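Local coordinates for 2-dehydro-3-deoxy-D-arabinonate dehydratase (PDB 2Q18), which catalyses the dehydration of 2-dehydro-3-deoxy-D-arabinonate to 2,5-dioxopentanoate in a pentose oxidation pathway, with magnesium or calcium as cofactor, at residues L206-F220 and K264-N278. Numbering follows the deposited sequence.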
loop_
_atom_site.group_PDB
_atom_site.type_symbol
_atom_site.label_atom_id
_atom_site.label_comp_id
_atom_site.label_asym_id
_atom_site.label_seq_id
_atom_site.Cartn_x
_atom_site.Cartn_y
_atom_site.Cartn_z
ATOM N N LEU A 206 -11.623 -37.567 -18.348
ATOM C CA LEU A 206 -12.647 -36.539 -18.165
ATOM C C LEU A 206 -13.314 -36.220 -19.494
ATOM O O LEU A 206 -12.642 -36.123 -20.523
ATOM C CB LEU A 206 -12.036 -35.251 -17.589
ATOM C CG LEU A 206 -11.209 -35.261 -16.296
ATOM C CD1 LEU A 206 -10.507 -33.917 -16.121
ATOM C CD2 LEU A 206 -12.058 -35.591 -15.071
ATOM N N ASP A 207 -14.633 -36.046 -19.466
ATOM C CA ASP A 207 -15.376 -35.666 -20.664
ATOM C C ASP A 207 -15.416 -34.153 -20.828
ATOM O O ASP A 207 -15.736 -33.428 -19.886
ATOM C CB ASP A 207 -16.797 -36.238 -20.627
ATOM C CG ASP A 207 -16.820 -37.751 -20.767
ATOM O OD1 ASP A 207 -16.321 -38.268 -21.797
ATOM O OD2 ASP A 207 -17.337 -38.426 -19.845
ATOM N N ILE A 208 -15.077 -33.690 -22.026
ATOM C CA ILE A 208 -15.169 -32.278 -22.381
ATOM C C ILE A 208 -16.244 -32.136 -23.451
ATOM O O ILE A 208 -16.189 -32.815 -24.478
ATOM C CB ILE A 208 -13.821 -31.716 -22.909
ATOM C CG1 ILE A 208 -12.697 -31.943 -21.885
ATOM C CG2 ILE A 208 -13.957 -30.228 -23.283
ATOM C CD1 ILE A 208 -11.317 -31.506 -22.355
ATOM N N THR A 209 -17.224 -31.272 -23.202
ATOM C CA THR A 209 -18.302 -31.035 -24.160
ATOM C C THR A 209 -18.383 -29.556 -24.499
ATOM O O THR A 209 -18.452 -28.716 -23.600
ATOM C CB THR A 209 -19.670 -31.514 -23.614
ATOM O OG1 THR A 209 -19.555 -32.865 -23.146
ATOM C CG2 THR A 209 -20.758 -31.433 -24.691
ATOM N N LEU A 210 -18.357 -29.251 -25.795
ATOM C CA LEU A 210 -18.567 -27.895 -26.290
ATOM C C LEU A 210 -19.945 -27.751 -26.941
ATOM O O LEU A 210 -20.363 -28.607 -27.730
ATOM C CB LEU A 210 -17.480 -27.506 -27.301
ATOM C CG LEU A 210 -17.687 -26.238 -28.146
ATOM C CD1 LEU A 210 -17.612 -24.966 -27.303
ATOM C CD2 LEU A 210 -16.695 -26.168 -29.298
ATOM N N LYS A 211 -20.630 -26.659 -26.605
ATOM C CA LYS A 211 -21.863 -26.259 -27.275
ATOM C C LYS A 211 -21.782 -24.791 -27.655
ATOM O O LYS A 211 -21.404 -23.945 -26.836
ATOM C CB LYS A 211 -23.080 -26.487 -26.375
ATOM C CG LYS A 211 -23.481 -27.940 -26.225
ATOM C CD LYS A 211 -24.452 -28.156 -25.067
ATOM C CE LYS A 211 -25.834 -27.594 -25.359
ATOM N NZ LYS A 211 -26.809 -27.956 -24.284
ATOM N N ILE A 212 -22.111 -24.497 -28.908
ATOM C CA ILE A 212 -22.301 -23.125 -29.351
ATOM C C ILE A 212 -23.796 -22.931 -29.589
ATOM O O ILE A 212 -24.395 -23.600 -30.438
ATOM C CB ILE A 212 -21.496 -22.804 -30.628
ATOM C CG1 ILE A 212 -20.000 -23.103 -30.405
ATOM C CG2 ILE A 212 -21.726 -21.347 -31.047
ATOM C CD1 ILE A 212 -19.150 -23.133 -31.678
ATOM N N VAL A 213 -24.394 -22.028 -28.818
ATOM C CA VAL A 213 -25.830 -21.780 -28.877
ATOM C C VAL A 213 -26.081 -20.450 -29.573
ATOM O O VAL A 213 -25.594 -19.403 -29.134
ATOM C CB VAL A 213 -26.479 -21.810 -27.467
ATOM C CG1 VAL A 213 -27.994 -21.588 -27.557
ATOM C CG2 VAL A 213 -26.184 -23.131 -26.773
ATOM N N ARG A 214 -26.822 -20.509 -30.679
ATOM C CA ARG A 214 -27.155 -19.334 -31.472
ATOM C C ARG A 214 -28.669 -19.155 -31.475
ATOM O O ARG A 214 -29.392 -20.025 -31.956
ATOM C CB ARG A 214 -26.639 -19.499 -32.906
ATOM C CG ARG A 214 -26.833 -18.274 -33.795
ATOM C CD ARG A 214 -25.934 -18.345 -35.024
ATOM N NE ARG A 214 -24.521 -18.363 -34.651
ATOM C CZ ARG A 214 -23.508 -18.518 -35.503
ATOM N NH1 ARG A 214 -22.258 -18.516 -35.045
ATOM N NH2 ARG A 214 -23.731 -18.662 -36.807
ATOM N N GLU A 215 -29.139 -18.035 -30.929
ATOM C CA GLU A 215 -30.578 -17.765 -30.801
ATOM C C GLU A 215 -31.366 -18.984 -30.297
ATOM O O GLU A 215 -32.410 -19.337 -30.860
ATOM C CB GLU A 215 -31.153 -17.247 -32.133
ATOM C CG GLU A 215 -30.694 -15.834 -32.494
ATOM C CD GLU A 215 -31.174 -15.378 -33.864
ATOM O OE1 GLU A 215 -31.144 -16.186 -34.823
ATOM O OE2 GLU A 215 -31.568 -14.196 -33.985
ATOM N N GLY A 216 -30.845 -19.628 -29.247
ATOM C CA GLY A 216 -31.498 -20.767 -28.596
ATOM C C GLY A 216 -31.214 -22.114 -29.234
ATOM O O GLY A 216 -31.516 -23.167 -28.665
ATOM N N ARG A 217 -30.617 -22.069 -30.417
ATOM C CA ARG A 217 -30.351 -23.245 -31.232
ATOM C C ARG A 217 -28.943 -23.791 -30.957
ATOM O O ARG A 217 -27.980 -23.027 -30.904
ATOM C CB ARG A 217 -30.505 -22.823 -32.695
ATOM C CG ARG A 217 -29.887 -23.692 -33.749
ATOM C CD ARG A 217 -29.405 -22.802 -34.893
ATOM N NE ARG A 217 -29.634 -23.372 -36.218
ATOM C CZ ARG A 217 -29.008 -24.435 -36.720
ATOM N NH1 ARG A 217 -28.107 -25.097 -36.005
ATOM N NH2 ARG A 217 -29.300 -24.852 -37.946
ATOM N N VAL A 218 -28.838 -25.107 -30.777
ATOM C CA VAL A 218 -27.536 -25.768 -30.693
ATOM C C VAL A 218 -26.898 -25.761 -32.086
ATOM O O VAL A 218 -27.148 -26.642 -32.917
ATOM C CB VAL A 218 -27.636 -27.195 -30.107
ATOM C CG1 VAL A 218 -26.278 -27.890 -30.120
ATOM C CG2 VAL A 218 -28.178 -27.147 -28.686
ATOM N N PHE A 219 -26.099 -24.724 -32.326
ATOM C CA PHE A 219 -25.447 -24.483 -33.606
ATOM C C PHE A 219 -24.252 -25.417 -33.808
ATOM O O PHE A 219 -23.884 -25.739 -34.941
ATOM C CB PHE A 219 -25.036 -23.013 -33.680
ATOM C CG PHE A 219 -24.350 -22.621 -34.957
ATOM C CD1 PHE A 219 -23.029 -22.187 -34.938
ATOM C CD2 PHE A 219 -25.026 -22.660 -36.175
ATOM C CE1 PHE A 219 -22.389 -21.808 -36.112
ATOM C CE2 PHE A 219 -24.394 -22.285 -37.356
ATOM C CZ PHE A 219 -23.074 -21.858 -37.325
ATOM N N PHE A 220 -23.651 -25.845 -32.702
ATOM C CA PHE A 220 -22.602 -26.861 -32.718
ATOM C C PHE A 220 -22.571 -27.587 -31.384
ATOM O O PHE A 220 -22.743 -26.973 -30.331
ATOM C CB PHE A 220 -21.216 -26.256 -33.009
ATOM C CG PHE A 220 -20.094 -27.261 -32.901
ATOM C CD1 PHE A 220 -19.693 -27.997 -34.013
ATOM C CD2 PHE A 220 -19.470 -27.504 -31.678
ATOM C CE1 PHE A 220 -18.680 -28.949 -33.913
ATOM C CE2 PHE A 220 -18.461 -28.455 -31.568
ATOM C CZ PHE A 220 -18.060 -29.175 -32.689
ATOM N N LYS A 264 -18.651 -22.791 -38.829
ATOM C CA LYS A 264 -19.092 -22.695 -37.435
ATOM C C LYS A 264 -18.461 -21.531 -36.665
ATOM O O LYS A 264 -18.403 -21.544 -35.432
ATOM C CB LYS A 264 -18.875 -24.029 -36.705
ATOM C CG LYS A 264 -19.670 -25.208 -37.279
ATOM C CD LYS A 264 -21.175 -24.939 -37.267
ATOM C CE LYS A 264 -21.968 -26.038 -37.957
ATOM N NZ LYS A 264 -22.010 -27.287 -37.154
ATOM N N GLY A 265 -18.002 -20.522 -37.400
ATOM C CA GLY A 265 -17.420 -19.326 -36.804
ATOM C C GLY A 265 -18.381 -18.613 -35.871
ATOM O O GLY A 265 -19.566 -18.440 -36.183
ATOM N N LEU A 266 -17.862 -18.212 -34.714
ATOM C CA LEU A 266 -18.622 -17.470 -33.713
ATOM C C LEU A 266 -19.129 -16.141 -34.254
ATOM O O LEU A 266 -18.459 -15.491 -35.057
ATOM C CB LEU A 266 -17.731 -17.204 -32.494
ATOM C CG LEU A 266 -17.816 -18.034 -31.208
ATOM C CD1 LEU A 266 -18.357 -19.451 -31.390
ATOM C CD2 LEU A 266 -16.463 -18.038 -30.490
ATOM N N LYS A 267 -20.315 -15.738 -33.812
ATOM C CA LYS A 267 -20.775 -14.372 -34.055
ATOM C C LYS A 267 -21.383 -13.714 -32.824
ATOM O O LYS A 267 -21.617 -14.365 -31.809
ATOM C CB LYS A 267 -21.698 -14.270 -35.284
ATOM C CG LYS A 267 -22.840 -15.253 -35.349
ATOM C CD LYS A 267 -23.630 -15.108 -36.672
ATOM C CE LYS A 267 -22.800 -15.525 -37.887
ATOM N NZ LYS A 267 -23.575 -15.457 -39.161
ATOM N N ASP A 268 -21.608 -12.408 -32.926
ATOM C CA ASP A 268 -22.152 -11.606 -31.841
ATOM C C ASP A 268 -23.377 -12.277 -31.227
ATOM O O ASP A 268 -24.251 -12.772 -31.946
ATOM C CB ASP A 268 -22.504 -10.209 -32.354
ATOM C CG ASP A 268 -22.628 -9.189 -31.240
ATOM O OD1 ASP A 268 -21.608 -8.894 -30.575
ATOM O OD2 ASP A 268 -23.742 -8.665 -31.037
ATOM N N GLU A 269 -23.396 -12.317 -29.893
ATOM C CA GLU A 269 -24.505 -12.856 -29.084
ATOM C C GLU A 269 -24.604 -14.386 -29.012
ATOM O O GLU A 269 -25.488 -14.904 -28.327
ATOM C CB GLU A 269 -25.870 -12.218 -29.439
ATOM C CG GLU A 269 -25.929 -10.677 -29.382
ATOM C CD GLU A 269 -25.559 -10.073 -28.021
ATOM O OE1 GLU A 269 -25.536 -10.799 -26.997
ATOM O OE2 GLU A 269 -25.292 -8.850 -27.975
ATOM N N ASP A 270 -23.702 -15.108 -29.685
ATOM C CA ASP A 270 -23.583 -16.560 -29.484
ATOM C C ASP A 270 -23.326 -16.854 -28.010
ATOM O O ASP A 270 -22.768 -16.020 -27.297
ATOM C CB ASP A 270 -22.422 -17.155 -30.298
ATOM C CG ASP A 270 -22.777 -17.413 -31.762
ATOM O OD1 ASP A 270 -23.965 -17.297 -32.146
ATOM O OD2 ASP A 270 -21.847 -17.742 -32.531
ATOM N N ILE A 271 -23.731 -18.038 -27.559
ATOM C CA ILE A 271 -23.401 -18.494 -26.216
ATOM C C ILE A 271 -22.526 -19.734 -26.334
ATOM O O ILE A 271 -22.923 -20.733 -26.945
ATOM C CB ILE A 271 -24.657 -18.824 -25.352
ATOM C CG1 ILE A 271 -25.714 -17.698 -25.401
ATOM C CG2 ILE A 271 -24.249 -19.176 -23.917
ATOM C CD1 ILE A 271 -25.253 -16.309 -24.931
ATOM N N VAL A 272 -21.332 -19.654 -25.749
ATOM C CA VAL A 272 -20.399 -20.772 -25.731
ATOM C C VAL A 272 -20.460 -21.441 -24.365
ATOM O O VAL A 272 -20.274 -20.792 -23.332
ATOM C CB VAL A 272 -18.951 -20.313 -26.062
ATOM C CG1 VAL A 272 -17.968 -21.480 -25.963
ATOM C CG2 VAL A 272 -18.896 -19.684 -27.447
ATOM N N GLU A 273 -20.736 -22.742 -24.370
ATOM C CA GLU A 273 -20.842 -23.513 -23.143
ATOM C C GLU A 273 -19.865 -24.666 -23.212
ATOM O O GLU A 273 -19.860 -25.424 -24.184
ATOM C CB GLU A 273 -22.266 -24.046 -22.952
ATOM C CG GLU A 273 -23.361 -22.986 -23.088
ATOM C CD GLU A 273 -24.773 -23.563 -22.980
ATOM O OE1 GLU A 273 -24.925 -24.802 -22.880
ATOM O OE2 GLU A 273 -25.737 -22.768 -22.992
ATOM N N ILE A 274 -19.026 -24.786 -22.185
ATOM C CA ILE A 274 -18.026 -25.847 -22.127
ATOM C C ILE A 274 -18.138 -26.577 -20.802
ATOM O O ILE A 274 -18.023 -25.969 -19.733
ATOM C CB ILE A 274 -16.578 -25.318 -22.334
ATOM C CG1 ILE A 274 -16.465 -24.574 -23.668
ATOM C CG2 ILE A 274 -15.571 -26.474 -22.272
ATOM C CD1 ILE A 274 -15.299 -23.604 -23.760
ATOM N N THR A 275 -18.371 -27.882 -20.887
ATOM C CA THR A 275 -18.527 -28.718 -19.716
ATOM C C THR A 275 -17.334 -29.654 -19.592
ATOM O O THR A 275 -16.890 -30.239 -20.583
ATOM C CB THR A 275 -19.839 -29.540 -19.795
ATOM O OG1 THR A 275 -20.936 -28.657 -20.051
ATOM C CG2 THR A 275 -20.102 -30.298 -18.496
ATOM N N ILE A 276 -16.801 -29.766 -18.377
ATOM C CA ILE A 276 -15.782 -30.766 -18.068
ATOM C C ILE A 276 -16.194 -31.510 -16.807
ATOM O O ILE A 276 -16.620 -30.892 -15.829
ATOM C CB ILE A 276 -14.360 -30.152 -17.909
ATOM C CG1 ILE A 276 -13.917 -29.474 -19.215
ATOM C CG2 ILE A 276 -13.348 -31.231 -17.484
ATOM C CD1 ILE A 276 -12.470 -28.981 -19.231
ATOM N N SER A 277 -16.078 -32.837 -16.848
ATOM C CA SER A 277 -16.382 -33.698 -15.704
ATOM C C SER A 277 -15.675 -33.221 -14.438
ATOM O O SER A 277 -14.478 -32.909 -14.466
ATOM C CB SER A 277 -15.962 -35.145 -15.991
ATOM O OG SER A 277 -16.472 -35.602 -17.228
ATOM N N ASN A 278 -16.431 -33.164 -13.341
ATOM C CA ASN A 278 -15.912 -32.835 -12.004
ATOM C C ASN A 278 -15.565 -31.358 -11.773
ATOM O O ASN A 278 -15.213 -30.971 -10.656
ATOM C CB ASN A 278 -14.734 -33.745 -11.625
ATOM C CG ASN A 278 -15.116 -35.217 -11.609
ATOM O OD1 ASN A 278 -16.049 -35.625 -10.916
ATOM N ND2 ASN A 278 -14.387 -36.023 -12.370
HETATM O O HOH W 1 -18.469 -33.032 -20.738
HETATM O O HOH W 2 -21.397 -27.858 -22.441
HETATM O O HOH W 3 -21.052 -19.055 -38.255
HETATM O O HOH W 4 -27.466 -15.811 -30.164
#
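Strands 207-214 and 271-276 are antiparallel neighbours in a mixed sheet of the FAH-family fold. T209 pairs with T275, K211 with E273 and V213 with I271, each through two backbone hydrogen bonds. At one end S277 OG accepts from D207 N. I208, L210 and I212 share the buried face with V272, I274 and I276, where L210 CD1 lies 3.8 Å from both V272 CG1 and I274 CG1. At the other end R214 grips D270 side-on, NE to OD1 at 2.8 Å and NH1 to OD2 at 2.7 Å, both on syn lone pairs. A bend at chi3 (-62°) turns the guanidinium to D270. NH1 also donates to G265 O, and K267 N reaches D270 OD2 from above the carboxylate plane. K267 CG covers one guanidinium face; F219 CE1 lies over the opposite one. The far face of the F219 ring takes K264 CD in a CH-pi contact, 3.9 Å from the centroid. A methionine at R214 would probably leave the D270 carboxylate without its charge partner and G265 O without this donor. The pair belongs to the FAH-family fold, its apolar face packed on strands 140-150 and 156-167, which carry the magnesium ligands E143, E145 and D164.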